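Local coordinates for uncharacterized protein BF1531 (Bacteroides fragilis, PDB 3SLR) that is of unknown function but joins an SGNH-hydrolase-like N-terminal domain to a magnesium-binding HAD-type phosphatase-like domain and may hydrolyse ester bonds, at residues Arg63-Met66 / Tyr72-Phe75; Asp106-Phe111 / Tyr126-Ile131; Pro77-Ile82 / Asp212-Ile217. All coordinates share one frame; numbering follows the deposited sequence.

Interaction 1 of 3, residues Arg63-Met66 / Tyr72-Phe75; sequences RQIM and YYQF
Helix-to-helix packing stitched by two hydrogen bonds brings Q64 and I65 of helix 61-66 against Y72 and Y73 of helix 71-75, two helices joined by a short connection in the FkbH N-terminal domain, far from the centre of the chain. The backbone N-H of Y72, in the first turn of its helix, is taken up by the Q64 amide: Y72 N to OE1 of Q64 is 2.9 Å, with the donor nearly in line with the C=O but the N-H itself bent at 141°. Q64 is folded to get there, its chain kinked at chi2 (-70°). A second bond is given in the same sense, from Y73 OH to I65 O at 2.7 Å, in the carbonyl plane and on a lone pair. Both helices belong to the segment that leads from strand 50-55 to strand 79-83 of the five-stranded parallel sheet of this α/β domain. I65 CD1 lies over one face of the Y72 ring, a CH-pi contact 3.8 Å from the centroid, and comes within 3.5 Å of CE2 of Y72. The Y72 ring in turn sets its CD2 3.6 Å above the plane of the Y73 ring, over its centre. The phenol of Y72 reaches past the helix pair to hydrogen-bond T80 OG1 on strand 79-83, while I65 also packs on L115 of helix 104-118.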
ATOM      1  N   ARG A  63     -27.042  -7.494   6.388  1.00 26.34           N
ATOM      2  CA  ARG A  63     -28.393  -6.960   6.251  1.00 28.56           C
ATOM      3  C   ARG A  63     -28.555  -6.186   4.946  1.00 32.43           C
ATOM      4  O   ARG A  63     -29.508  -6.402   4.196  1.00 33.54           O
ATOM      5  CB  ARG A  63     -28.719  -6.065   7.452  1.00 32.03           C
ATOM      6  CG  ARG A  63     -29.746  -4.975   7.192  1.00 40.34           C
ATOM      7  CD  ARG A  63     -31.167  -5.503   7.253  1.00 49.59           C
ATOM      8  NE  ARG A  63     -32.145  -4.448   6.996  1.00 54.52           N
ATOM      9  CZ  ARG A  63     -33.456  -4.582   7.180  1.00 65.39           C
ATOM     10  NH1 ARG A  63     -33.953  -5.729   7.629  1.00 71.67           N
ATOM     11  NH2 ARG A  63     -34.272  -3.570   6.922  1.00 63.68           N
ATOM     12  N   GLN A  64     -27.612  -5.291   4.670  1.00 27.79           N
ATOM     13  CA  GLN A  64     -27.699  -4.433   3.491  1.00 27.72           C
ATOM     14  C   GLN A  64     -27.429  -5.183   2.193  1.00 28.89           C
ATOM     15  O   GLN A  64     -28.089  -4.950   1.182  1.00 32.40           O
ATOM     16  CB  GLN A  64     -26.729  -3.259   3.623  1.00 25.18           C
ATOM     17  CG  GLN A  64     -27.163  -2.219   4.646  1.00 21.84           C
ATOM     18  CD  GLN A  64     -28.387  -1.440   4.187  1.00 24.11           C
ATOM     19  OE1 GLN A  64     -28.391  -0.848   3.109  1.00 22.76           O
ATOM     20  NE2 GLN A  64     -29.428  -1.434   5.009  1.00 25.82           N
ATOM     21  N   ILE A  65     -26.447  -6.080   2.221  1.00 25.16           N
ATOM     22  CA  ILE A  65     -26.073  -6.822   1.024  1.00 27.42           C
ATOM     23  C   ILE A  65     -27.134  -7.868   0.649  1.00 27.73           C
ATOM     24  O   ILE A  65     -27.361  -8.133  -0.534  1.00 31.23           O
ATOM     25  CB  ILE A  65     -24.673  -7.488   1.184  1.00 28.19           C
ATOM     26  CG1 ILE A  65     -23.589  -6.420   1.387  1.00 26.41           C
ATOM     27  CG2 ILE A  65     -24.328  -8.350  -0.026  1.00 27.71           C
ATOM     28  CD1 ILE A  65     -23.465  -5.424   0.248  1.00 26.84           C
HETATM   29  N   MSE A  66     -27.776  -8.445   1.660  1.00 29.75           N
HETATM   30  CA  MSE A  66     -28.751  -9.520   1.471  1.00 33.44           C
HETATM   31  C   MSE A  66     -30.114  -9.003   1.012  1.00 36.10           C
HETATM   32  O   MSE A  66     -30.905  -9.748   0.428  1.00 38.82           O
HETATM   33  CB  MSE A  66     -28.941 -10.311   2.771  1.00 36.83           C
HETATM   34  CG  MSE A  66     -27.678 -10.955   3.331  1.00 44.22           C
HETATM   35 SE   MSE A  66     -26.912 -12.329   2.178  1.00 75.52          SE
HETATM   36  CE  MSE A  66     -28.341 -13.661   2.286  1.00 53.19           C
ATOM     37  N   TYR A  72     -28.364   0.388   0.461  1.00 24.22           N
ATOM     38  CA  TYR A  72     -27.091   0.142  -0.211  1.00 20.66           C
ATOM     39  C   TYR A  72     -27.266   0.046  -1.726  1.00 22.29           C
ATOM     40  O   TYR A  72     -26.576   0.728  -2.483  1.00 24.55           O
ATOM     41  CB  TYR A  72     -26.441  -1.133   0.324  1.00 21.64           C
ATOM     42  CG  TYR A  72     -25.338  -1.637  -0.576  1.00 21.33           C
ATOM     43  CD1 TYR A  72     -24.101  -1.004  -0.612  1.00 22.17           C
ATOM     44  CD2 TYR A  72     -25.542  -2.735  -1.404  1.00 21.89           C
ATOM     45  CE1 TYR A  72     -23.086  -1.460  -1.448  1.00 20.27           C
ATOM     46  CE2 TYR A  72     -24.542  -3.193  -2.240  1.00 26.76           C
ATOM     47  CZ  TYR A  72     -23.319  -2.557  -2.252  1.00 22.45           C
ATOM     48  OH  TYR A  72     -22.336  -3.025  -3.079  1.00 23.44           O
ATOM     49  N   TYR A  73     -28.187  -0.804  -2.172  1.00 26.12           N
ATOM     50  CA  TYR A  73     -28.427  -0.960  -3.609  1.00 27.89           C
ATOM     51  C   TYR A  73     -29.019   0.290  -4.239  1.00 26.87           C
ATOM     52  O   TYR A  73     -28.712   0.623  -5.389  1.00 28.97           O
ATOM     53  CB  TYR A  73     -29.302  -2.179  -3.896  1.00 26.37           C
ATOM     54  CG  TYR A  73     -28.585  -3.473  -3.623  1.00 29.37           C
ATOM     55  CD1 TYR A  73     -27.596  -3.935  -4.485  1.00 30.68           C
ATOM     56  CD2 TYR A  73     -28.874  -4.221  -2.496  1.00 28.37           C
ATOM     57  CE1 TYR A  73     -26.920  -5.117  -4.229  1.00 29.48           C
ATOM     58  CE2 TYR A  73     -28.209  -5.401  -2.234  1.00 30.66           C
ATOM     59  CZ  TYR A  73     -27.231  -5.844  -3.104  1.00 28.06           C
ATOM     60  OH  TYR A  73     -26.571  -7.026  -2.838  1.00 32.86           O
ATOM     61  N   GLN A  74     -29.862   0.991  -3.493  1.00 27.22           N
ATOM     62  CA  GLN A  74     -30.422   2.239  -4.005  1.00 28.25           C
ATOM     63  C   GLN A  74     -29.336   3.295  -4.232  1.00 28.16           C
ATOM     64  O   GLN A  74     -29.481   4.179  -5.077  1.00 24.63           O
ATOM     65  CB  GLN A  74     -31.516   2.773  -3.073  1.00 26.63           C
ATOM     66  CG  GLN A  74     -32.590   1.748  -2.719  1.00 33.62           C
ATOM     67  CD  GLN A  74     -33.411   1.294  -3.915  1.00 45.55           C
ATOM     68  OE1 GLN A  74     -33.134   1.667  -5.057  1.00 50.96           O
ATOM     69  NE2 GLN A  74     -34.439   0.483  -3.655  1.00 48.92           N
ATOM     70  N   PHE A  75     -28.238   3.191  -3.486  1.00 25.37           N
ATOM     71  CA  PHE A  75     -27.137   4.151  -3.591  1.00 24.40           C
ATOM     72  C   PHE A  75     -26.332   3.975  -4.888  1.00 23.72           C
ATOM     73  O   PHE A  75     -25.728   4.924  -5.373  1.00 22.26           O
ATOM     74  CB  PHE A  75     -26.208   4.034  -2.366  1.00 20.60           C
ATOM     75  CG  PHE A  75     -25.033   4.977  -2.394  1.00 23.96           C
ATOM     76  CD1 PHE A  75     -25.224   6.353  -2.358  1.00 25.48           C
ATOM     77  CD2 PHE A  75     -23.726   4.486  -2.439  1.00 22.90           C
ATOM     78  CE1 PHE A  75     -24.148   7.223  -2.389  1.00 22.98           C
ATOM     79  CE2 PHE A  75     -22.639   5.356  -2.464  1.00 20.82           C
ATOM     80  CZ  PHE A  75     -22.849   6.724  -2.438  1.00 23.60           C
TER

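Interaction 2 of 3, residues Asp106-Phe111 / Tyr126-Ile131; sequences DDRLDF and YNYPEI
R108 and Y128 make the whole of this contact, through one hydrogen bond: NH1 of R108 donates to Y128 OH at 3.0 Å, with a fairly straight N-H...O angle of 160°. The hydroxyl lies in the guanidinium plane, so the bond is made at the edge of that group, and NH1 likewise approaches the edge of the phenol. The two planes are 38° apart and the groups meet edge to edge through the bond, not face over face. The arginine is curled over the hydroxyl, its chain bent at chi2 (52°) and again at chi3; this brings CG to 3.5 Å and CD to 3.4 Å from Y128 OH while NH1 reaches it from beyond. R108 sits on helix 104-118 and touches L89 and K92 of helix 86-94. Y128 lies just past strand 122-126 of the parallel sheet, in the loop that leads on to helix 147-164; there N155 ND2 bonds its backbone O and L154 packs on its side chain. The phenol oxygen has a second partner, the hydroxyl of Y125. The contact therefore ties a helix covering the sheet to the loop following its fourth strand by a polar bridge with little apolar packing. The buried phenol oxygen accepts from a cationic donor, which would probably polarise the hydroxyl and make it a somewhat better donor.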
ATOM      1  N   ASP A 106     -15.349 -21.036   5.988  1.00 16.98           N
ATOM      2  CA  ASP A 106     -16.230 -21.396   4.874  1.00 20.43           C
ATOM      3  C   ASP A 106     -17.468 -20.501   4.791  1.00 19.25           C
ATOM      4  O   ASP A 106     -17.837 -20.046   3.714  1.00 19.81           O
ATOM      5  CB  ASP A 106     -16.660 -22.862   4.965  1.00 21.40           C
ATOM      6  CG  ASP A 106     -15.529 -23.831   4.651  1.00 23.14           C
ATOM      7  OD1 ASP A 106     -14.594 -23.446   3.918  1.00 29.65           O
ATOM      8  OD2 ASP A 106     -15.590 -24.984   5.133  1.00 30.76           O
ATOM      9  N   ASP A 107     -18.106 -20.250   5.926  1.00 18.25           N
ATOM     10  CA  ASP A 107     -19.306 -19.417   5.932  1.00 19.55           C
ATOM     11  C   ASP A 107     -19.015 -17.980   5.497  1.00 19.97           C
ATOM     12  O   ASP A 107     -19.781 -17.378   4.734  1.00 18.48           O
ATOM     13  CB  ASP A 107     -19.962 -19.411   7.317  1.00 19.76           C
ATOM     14  CG  ASP A 107     -20.622 -20.741   7.665  1.00 26.66           C
ATOM     15  OD1 ASP A 107     -20.801 -21.594   6.765  1.00 24.40           O
ATOM     16  OD2 ASP A 107     -20.977 -20.927   8.849  1.00 30.11           O
ATOM     17  N   ARG A 108     -17.915 -17.432   6.004  1.00 18.99           N
ATOM     18  CA  ARG A 108     -17.527 -16.066   5.681  1.00 18.11           C
ATOM     19  C   ARG A 108     -17.185 -16.010   4.196  1.00 16.85           C
ATOM     20  O   ARG A 108     -17.608 -15.087   3.486  1.00 16.92           O
ATOM     21  CB  ARG A 108     -16.337 -15.639   6.556  1.00 16.11           C
ATOM     22  CG  ARG A 108     -15.802 -14.224   6.302  1.00 14.18           C
ATOM     23  CD  ARG A 108     -16.901 -13.155   6.350  1.00 14.32           C
ATOM     24  NE  ARG A 108     -17.774 -13.201   7.539  1.00 13.77           N
ATOM     25  CZ  ARG A 108     -17.571 -12.516   8.668  1.00 18.46           C
ATOM     26  NH1 ARG A 108     -16.494 -11.755   8.819  1.00 15.40           N
ATOM     27  NH2 ARG A 108     -18.439 -12.608   9.670  1.00 18.79           N
ATOM     28  N   LEU A 109     -16.465 -17.024   3.720  1.00 14.67           N
ATOM     29  CA  LEU A 109     -16.100 -17.096   2.305  1.00 17.30           C
ATOM     30  C   LEU A 109     -17.348 -17.186   1.427  1.00 19.18           C
ATOM     31  O   LEU A 109     -17.409 -16.569   0.374  1.00 17.52           O
ATOM     32  CB  LEU A 109     -15.161 -18.273   2.033  1.00 16.72           C
ATOM     33  CG  LEU A 109     -13.741 -18.135   2.589  1.00 15.88           C
ATOM     34  CD1 LEU A 109     -13.062 -19.481   2.600  1.00 17.91           C
ATOM     35  CD2 LEU A 109     -12.952 -17.144   1.731  1.00 17.40           C
ATOM     36  N   ASP A 110     -18.349 -17.942   1.869  1.00 18.37           N
ATOM     37  CA  ASP A 110     -19.610 -17.998   1.142  1.00 20.59           C
ATOM     38  C   ASP A 110     -20.241 -16.608   1.030  1.00 18.84           C
ATOM     39  O   ASP A 110     -20.752 -16.230  -0.031  1.00 18.12           O
ATOM     40  CB  ASP A 110     -20.593 -18.974   1.805  1.00 22.92           C
ATOM     41  CG  ASP A 110     -20.246 -20.434   1.533  1.00 26.38           C
ATOM     42  OD1 ASP A 110     -19.431 -20.703   0.624  1.00 29.09           O
ATOM     43  OD2 ASP A 110     -20.803 -21.318   2.228  1.00 29.97           O
ATOM     44  N   PHE A 111     -20.220 -15.844   2.121  1.00 18.08           N
ATOM     45  CA  PHE A 111     -20.807 -14.514   2.074  1.00 19.40           C
ATOM     46  C   PHE A 111     -20.034 -13.628   1.098  1.00 19.18           C
ATOM     47  O   PHE A 111     -20.624 -12.868   0.322  1.00 18.39           O
ATOM     48  CB  PHE A 111     -20.838 -13.838   3.441  1.00 19.17           C
ATOM     49  CG  PHE A 111     -21.325 -12.422   3.369  1.00 19.65           C
ATOM     50  CD1 PHE A 111     -22.672 -12.156   3.168  1.00 22.61           C
ATOM     51  CD2 PHE A 111     -20.438 -11.363   3.440  1.00 21.45           C
ATOM     52  CE1 PHE A 111     -23.132 -10.850   3.060  1.00 26.89           C
ATOM     53  CE2 PHE A 111     -20.888 -10.048   3.333  1.00 25.36           C
ATOM     54  CZ  PHE A 111     -22.241  -9.794   3.144  1.00 22.55           C
ATOM     55  N   TYR A 126     -11.239  -5.492   3.234  1.00 13.80           N
ATOM     56  CA  TYR A 126     -10.101  -5.615   4.151  1.00 14.78           C
ATOM     57  C   TYR A 126      -9.949  -7.056   4.604  1.00 13.10           C
ATOM     58  O   TYR A 126     -10.904  -7.643   5.096  1.00 13.69           O
ATOM     59  CB  TYR A 126     -10.274  -4.716   5.389  1.00 12.79           C
ATOM     60  CG  TYR A 126     -10.397  -3.246   5.061  1.00 14.32           C
ATOM     61  CD1 TYR A 126     -11.604  -2.581   5.220  1.00 14.01           C
ATOM     62  CD2 TYR A 126      -9.305  -2.525   4.569  1.00 16.71           C
ATOM     63  CE1 TYR A 126     -11.722  -1.232   4.912  1.00 15.82           C
ATOM     64  CE2 TYR A 126      -9.425  -1.176   4.251  1.00 14.92           C
ATOM     65  CZ  TYR A 126     -10.633  -0.536   4.427  1.00 15.46           C
ATOM     66  OH  TYR A 126     -10.760   0.810   4.108  1.00 16.19           O
ATOM     67  N   ASN A 127      -8.764  -7.635   4.433  1.00 12.84           N
ATOM     68  CA  ASN A 127      -8.520  -8.961   4.980  1.00 13.01           C
ATOM     69  C   ASN A 127      -8.225  -8.872   6.472  1.00 13.49           C
ATOM     70  O   ASN A 127      -8.388  -7.805   7.081  1.00 13.21           O
ATOM     71  CB  ASN A 127      -7.437  -9.737   4.199  1.00 12.53           C
ATOM     72  CG  ASN A 127      -6.069  -9.082   4.259  1.00 16.81           C
ATOM     73  OD1 ASN A 127      -5.886  -8.027   4.889  1.00 13.76           O
ATOM     74  ND2 ASN A 127      -5.083  -9.712   3.600  1.00 15.63           N
ATOM     75  N   TYR A 128      -7.796  -9.982   7.061  1.00 13.79           N
ATOM     76  CA  TYR A 128      -7.872 -10.153   8.517  1.00 15.28           C
ATOM     77  C   TYR A 128      -6.514 -10.288   9.215  1.00 11.88           C
ATOM     78  O   TYR A 128      -5.863 -11.329   9.124  1.00 14.00           O
ATOM     79  CB  TYR A 128      -8.711 -11.399   8.841  1.00 15.07           C
ATOM     80  CG  TYR A 128     -10.151 -11.354   8.356  1.00 12.44           C
ATOM     81  CD1 TYR A 128     -10.496 -11.806   7.087  1.00 12.95           C
ATOM     82  CD2 TYR A 128     -11.164 -10.887   9.186  1.00 12.67           C
ATOM     83  CE1 TYR A 128     -11.829 -11.762   6.646  1.00 14.73           C
ATOM     84  CE2 TYR A 128     -12.482 -10.866   8.774  1.00 15.10           C
ATOM     85  CZ  TYR A 128     -12.809 -11.299   7.504  1.00 15.42           C
ATOM     86  OH  TYR A 128     -14.128 -11.253   7.107  1.00 15.40           O
ATOM     87  N   PRO A 129      -6.084  -9.244   9.944  1.00 12.36           N
ATOM     88  CA  PRO A 129      -4.868  -9.435  10.748  1.00 12.28           C
ATOM     89  C   PRO A 129      -5.118 -10.475  11.835  1.00 12.27           C
ATOM     90  O   PRO A 129      -6.192 -10.492  12.451  1.00 13.96           O
ATOM     91  CB  PRO A 129      -4.639  -8.067  11.406  1.00 13.94           C
ATOM     92  CG  PRO A 129      -5.556  -7.099  10.675  1.00 17.22           C
ATOM     93  CD  PRO A 129      -6.690  -7.914  10.123  1.00 15.37           C
ATOM     94  N   GLU A 130      -4.141 -11.331  12.094  1.00 11.75           N
ATOM     95  CA  GLU A 130      -4.371 -12.381  13.078  1.00 12.65           C
ATOM     96  C   GLU A 130      -4.432 -11.822  14.500  1.00 15.69           C
ATOM     97  O   GLU A 130      -3.567 -11.053  14.908  1.00 15.64           O
ATOM     98  CB  GLU A 130      -3.303 -13.472  12.980  1.00 13.39           C
ATOM     99  CG  GLU A 130      -3.490 -14.595  14.033  1.00 16.07           C
ATOM    100  CD  GLU A 130      -2.449 -15.692  13.923  1.00 18.07           C
ATOM    101  OE1 GLU A 130      -1.754 -15.748  12.886  1.00 19.45           O
ATOM    102  OE2 GLU A 130      -2.325 -16.495  14.883  1.00 19.17           O
ATOM    103  N   ILE A 131      -5.473 -12.188  15.241  1.00 15.68           N
ATOM    104  CA  ILE A 131      -5.433 -12.041  16.689  1.00 13.64           C
ATOM    105  C   ILE A 131      -5.197 -13.439  17.243  1.00 13.60           C
ATOM    106  O   ILE A 131      -6.046 -14.314  17.112  1.00 15.81           O
ATOM    107  CB  ILE A 131      -6.737 -11.446  17.264  1.00 14.39           C
ATOM    108  CG1 ILE A 131      -7.001 -10.051  16.682  1.00 14.94           C
ATOM    109  CG2 ILE A 131      -6.672 -11.403  18.807  1.00 15.63           C
ATOM    110  CD1 ILE A 131      -8.402  -9.533  16.974  1.00 16.89           C
TER

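Interaction 3 of 3, residues Pro77-Ile82 / Asp212-Ile217; sequences PDYTII and DIIAAI
Y79 drives its ring from strand 79-83 into helix 203-217, where I214 and I217 receive it. I214 lies over one face: its CG1 stands 4.1 Å from the ring centroid, only 14° off the normal, a CH-pi contact, and its CG2 meets CE1 of Y79 at 3.9 Å. The I214 side chain branches so that CG1 and CG2 both rest on the ring, CG2 being anti to the backbone N and CG1 beside it (chi1 -66°). I217, one helical turn further on, points back toward the tyrosine and meets the ring at its edge, with CD1 near the ring plane and 3.8 Å from CE2 of Y79. The closest fit is at the end of the tyrosine, where OH of Y79 is 3.1 Å from CG2 of I217. No hydrogen bond crosses between the two segments; the hydroxyl bonds instead to NE2 of Q218, the residue just after the helical segment, so the buried ring still ends in a polar grip. Away from this tyrosine the fit slackens. I81, further along the strand, gets no nearer than 4.8 Å, from its CD1 to CD1 of I214, and fills in against V25 and L27 of the neighbouring strand. I217 is partly exposed, and touches F169 of strand 168-171 and A376 near the C-terminal end of the modelled chain, whereas I214 is buried against L23 and I124 of the strands next to 79-83. This is the helix-on-sheet packing of a three-layer α/β/α sandwich, here with the central strand of a five-stranded parallel sheet of order 2-1-3-4-5, consistent with the SGNH-hydrolase clan to which the FkbH N-terminal family is assigned.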
ATOM      1  N   PRO A  77     -23.354   2.316  -5.707  1.00 20.86           N
ATOM      2  CA  PRO A  77     -21.980   2.791  -5.539  1.00 21.04           C
ATOM      3  C   PRO A  77     -21.063   2.402  -6.696  1.00 20.75           C
ATOM      4  O   PRO A  77     -21.276   1.382  -7.366  1.00 23.88           O
ATOM      5  CB  PRO A  77     -21.532   2.094  -4.244  1.00 18.47           C
ATOM      6  CG  PRO A  77     -22.369   0.836  -4.191  1.00 20.26           C
ATOM      7  CD  PRO A  77     -23.709   1.256  -4.749  1.00 22.47           C
ATOM      8  N   ASP A  78     -20.048   3.228  -6.922  1.00 18.43           N
ATOM      9  CA  ASP A  78     -18.952   2.894  -7.823  1.00 18.46           C
ATOM     10  C   ASP A  78     -17.967   1.950  -7.129  1.00 19.68           C
ATOM     11  O   ASP A  78     -17.388   1.068  -7.766  1.00 20.17           O
ATOM     12  CB  ASP A  78     -18.228   4.162  -8.252  1.00 19.12           C
ATOM     13  CG  ASP A  78     -19.111   5.094  -9.048  1.00 25.07           C
ATOM     14  OD1 ASP A  78     -19.715   4.624 -10.033  1.00 23.50           O
ATOM     15  OD2 ASP A  78     -19.204   6.285  -8.685  1.00 22.63           O
ATOM     16  N   TYR A  79     -17.787   2.146  -5.824  1.00 17.31           N
ATOM     17  CA  TYR A  79     -16.954   1.256  -5.008  1.00 16.08           C
ATOM     18  C   TYR A  79     -17.696   0.876  -3.747  1.00 16.25           C
ATOM     19  O   TYR A  79     -18.422   1.690  -3.187  1.00 17.20           O
ATOM     20  CB  TYR A  79     -15.633   1.935  -4.639  1.00 15.58           C
ATOM     21  CG  TYR A  79     -14.750   2.162  -5.833  1.00 18.39           C
ATOM     22  CD1 TYR A  79     -14.883   3.298  -6.611  1.00 19.81           C
ATOM     23  CD2 TYR A  79     -13.797   1.221  -6.200  1.00 20.73           C
ATOM     24  CE1 TYR A  79     -14.079   3.501  -7.727  1.00 19.80           C
ATOM     25  CE2 TYR A  79     -12.997   1.412  -7.310  1.00 22.45           C
ATOM     26  CZ  TYR A  79     -13.141   2.552  -8.066  1.00 19.32           C
ATOM     27  OH  TYR A  79     -12.337   2.743  -9.172  1.00 20.41           O
ATOM     28  N   THR A  80     -17.507  -0.366  -3.309  1.00 16.82           N
ATOM     29  CA  THR A  80     -18.105  -0.869  -2.076  1.00 14.56           C
ATOM     30  C   THR A  80     -16.978  -1.365  -1.178  1.00 16.74           C
ATOM     31  O   THR A  80     -16.289  -2.321  -1.505  1.00 16.43           O
ATOM     32  CB  THR A  80     -19.094  -2.024  -2.352  1.00 17.33           C
ATOM     33  OG1 THR A  80     -20.221  -1.521  -3.086  1.00 19.72           O
ATOM     34  CG2 THR A  80     -19.598  -2.643  -1.054  1.00 18.02           C
ATOM     35  N   ILE A  81     -16.778  -0.690  -0.060  1.00 15.88           N
ATOM     36  CA  ILE A  81     -15.739  -1.058   0.881  1.00 14.69           C
ATOM     37  C   ILE A  81     -16.390  -1.793   2.040  1.00 12.58           C
ATOM     38  O   ILE A  81     -17.284  -1.261   2.708  1.00 14.85           O
ATOM     39  CB  ILE A  81     -15.009   0.186   1.417  1.00 14.05           C
ATOM     40  CG1 ILE A  81     -14.419   0.999   0.264  1.00 15.61           C
ATOM     41  CG2 ILE A  81     -13.931  -0.217   2.437  1.00 13.05           C
ATOM     42  CD1 ILE A  81     -13.922   2.350   0.693  1.00 16.67           C
ATOM     43  N   ILE A  82     -15.957  -3.027   2.262  1.00 13.46           N
ATOM     44  CA  ILE A  82     -16.459  -3.828   3.380  1.00 12.66           C
ATOM     45  C   ILE A  82     -15.365  -3.958   4.430  1.00 13.85           C
ATOM     46  O   ILE A  82     -14.232  -4.351   4.119  1.00 13.43           O
ATOM     47  CB  ILE A  82     -16.847  -5.257   2.929  1.00 14.87           C
ATOM     48  CG1 ILE A  82     -17.800  -5.224   1.723  1.00 18.42           C
ATOM     49  CG2 ILE A  82     -17.421  -6.065   4.105  1.00 13.61           C
ATOM     50  CD1 ILE A  82     -19.182  -4.682   2.024  1.00 17.59           C
ATOM     51  N   ASP A 212      -5.366   4.290  -2.420  1.00 13.60           N
ATOM     52  CA  ASP A 212      -4.363   3.827  -3.382  1.00 14.93           C
ATOM     53  C   ASP A 212      -5.030   2.875  -4.370  1.00 16.09           C
ATOM     54  O   ASP A 212      -4.721   2.884  -5.565  1.00 15.92           O
ATOM     55  CB  ASP A 212      -3.206   3.055  -2.710  1.00 14.64           C
ATOM     56  CG  ASP A 212      -2.297   3.933  -1.854  1.00 18.51           C
ATOM     57  OD1 ASP A 212      -2.252   5.169  -2.047  1.00 17.09           O
ATOM     58  OD2 ASP A 212      -1.608   3.361  -0.974  1.00 17.65           O
ATOM     59  N   ILE A 213      -5.928   2.033  -3.861  1.00 14.27           N
ATOM     60  CA  ILE A 213      -6.576   1.025  -4.700  1.00 13.30           C
ATOM     61  C   ILE A 213      -7.558   1.698  -5.660  1.00 16.17           C
ATOM     62  O   ILE A 213      -7.537   1.442  -6.856  1.00 15.34           O
ATOM     63  CB  ILE A 213      -7.309  -0.043  -3.860  1.00 14.31           C
ATOM     64  CG1 ILE A 213      -6.281  -0.900  -3.101  1.00 13.69           C
ATOM     65  CG2 ILE A 213      -8.166  -0.930  -4.758  1.00 14.09           C
ATOM     66  CD1 ILE A 213      -6.896  -1.768  -1.963  1.00 14.65           C
ATOM     67  N   ILE A 214      -8.420   2.549  -5.120  1.00 13.58           N
ATOM     68  CA  ILE A 214      -9.361   3.289  -5.951  1.00 15.12           C
ATOM     69  C   ILE A 214      -8.642   4.058  -7.060  1.00 19.04           C
ATOM     70  O   ILE A 214      -9.019   3.958  -8.228  1.00 19.27           O
ATOM     71  CB  ILE A 214     -10.220   4.220  -5.091  1.00 15.00           C
ATOM     72  CG1 ILE A 214     -11.115   3.377  -4.187  1.00 16.04           C
ATOM     73  CG2 ILE A 214     -11.038   5.167  -5.974  1.00 16.42           C
ATOM     74  CD1 ILE A 214     -12.075   4.169  -3.341  1.00 17.11           C
ATOM     75  N   ALA A 215      -7.596   4.799  -6.704  1.00 15.69           N
ATOM     76  CA  ALA A 215      -6.832   5.548  -7.697  1.00 18.36           C
ATOM     77  C   ALA A 215      -6.269   4.645  -8.797  1.00 18.87           C
ATOM     78  O   ALA A 215      -6.352   4.983  -9.984  1.00 17.38           O
ATOM     79  CB  ALA A 215      -5.718   6.359  -7.031  1.00 19.35           C
ATOM     80  N   ALA A 216      -5.692   3.507  -8.409  1.00 15.66           N
ATOM     81  CA  ALA A 216      -5.117   2.580  -9.378  1.00 17.91           C
ATOM     82  C   ALA A 216      -6.178   2.081 -10.347  1.00 18.70           C
ATOM     83  O   ALA A 216      -5.953   2.034 -11.554  1.00 19.78           O
ATOM     84  CB  ALA A 216      -4.442   1.390  -8.670  1.00 17.53           C
ATOM     85  N   ILE A 217      -7.332   1.698  -9.816  1.00 18.35           N
ATOM     86  CA  ILE A 217      -8.445   1.270 -10.665  1.00 16.77           C
ATOM     87  C   ILE A 217      -8.889   2.381 -11.626  1.00 20.85           C
ATOM     88  O   ILE A 217      -9.214   2.115 -12.788  1.00 20.22           O
ATOM     89  CB  ILE A 217      -9.631   0.746  -9.822  1.00 18.26           C
ATOM     90  CG1 ILE A 217      -9.219  -0.542  -9.102  1.00 16.63           C
ATOM     91  CG2 ILE A 217     -10.827   0.466 -10.698  1.00 21.51           C
ATOM     92  CD1 ILE A 217     -10.129  -0.948  -7.950  1.00 15.75           C
TER

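All three interactions lie in the FkbH N-terminal domain, away from the magnesium site of the phosphatase-like domain, with centres about 17 to 20 Å apart. Interaction 1 comes first along the chain, and strand 79-83 of interaction 3 follows directly on its second helix. Interaction 2 falls between the two halves of interaction 3, which join residues far apart in sequence. Neighbours touch: F111 packs on I65 (CZ to CB 3.9 Å), P77 on Y72, and Y126 on I81 and I82 across adjacent strands. Strand 79-83 thus has helix 71-75 on one face and helix 203-217 on the other, so the contacts together span the layers of one α/β domain.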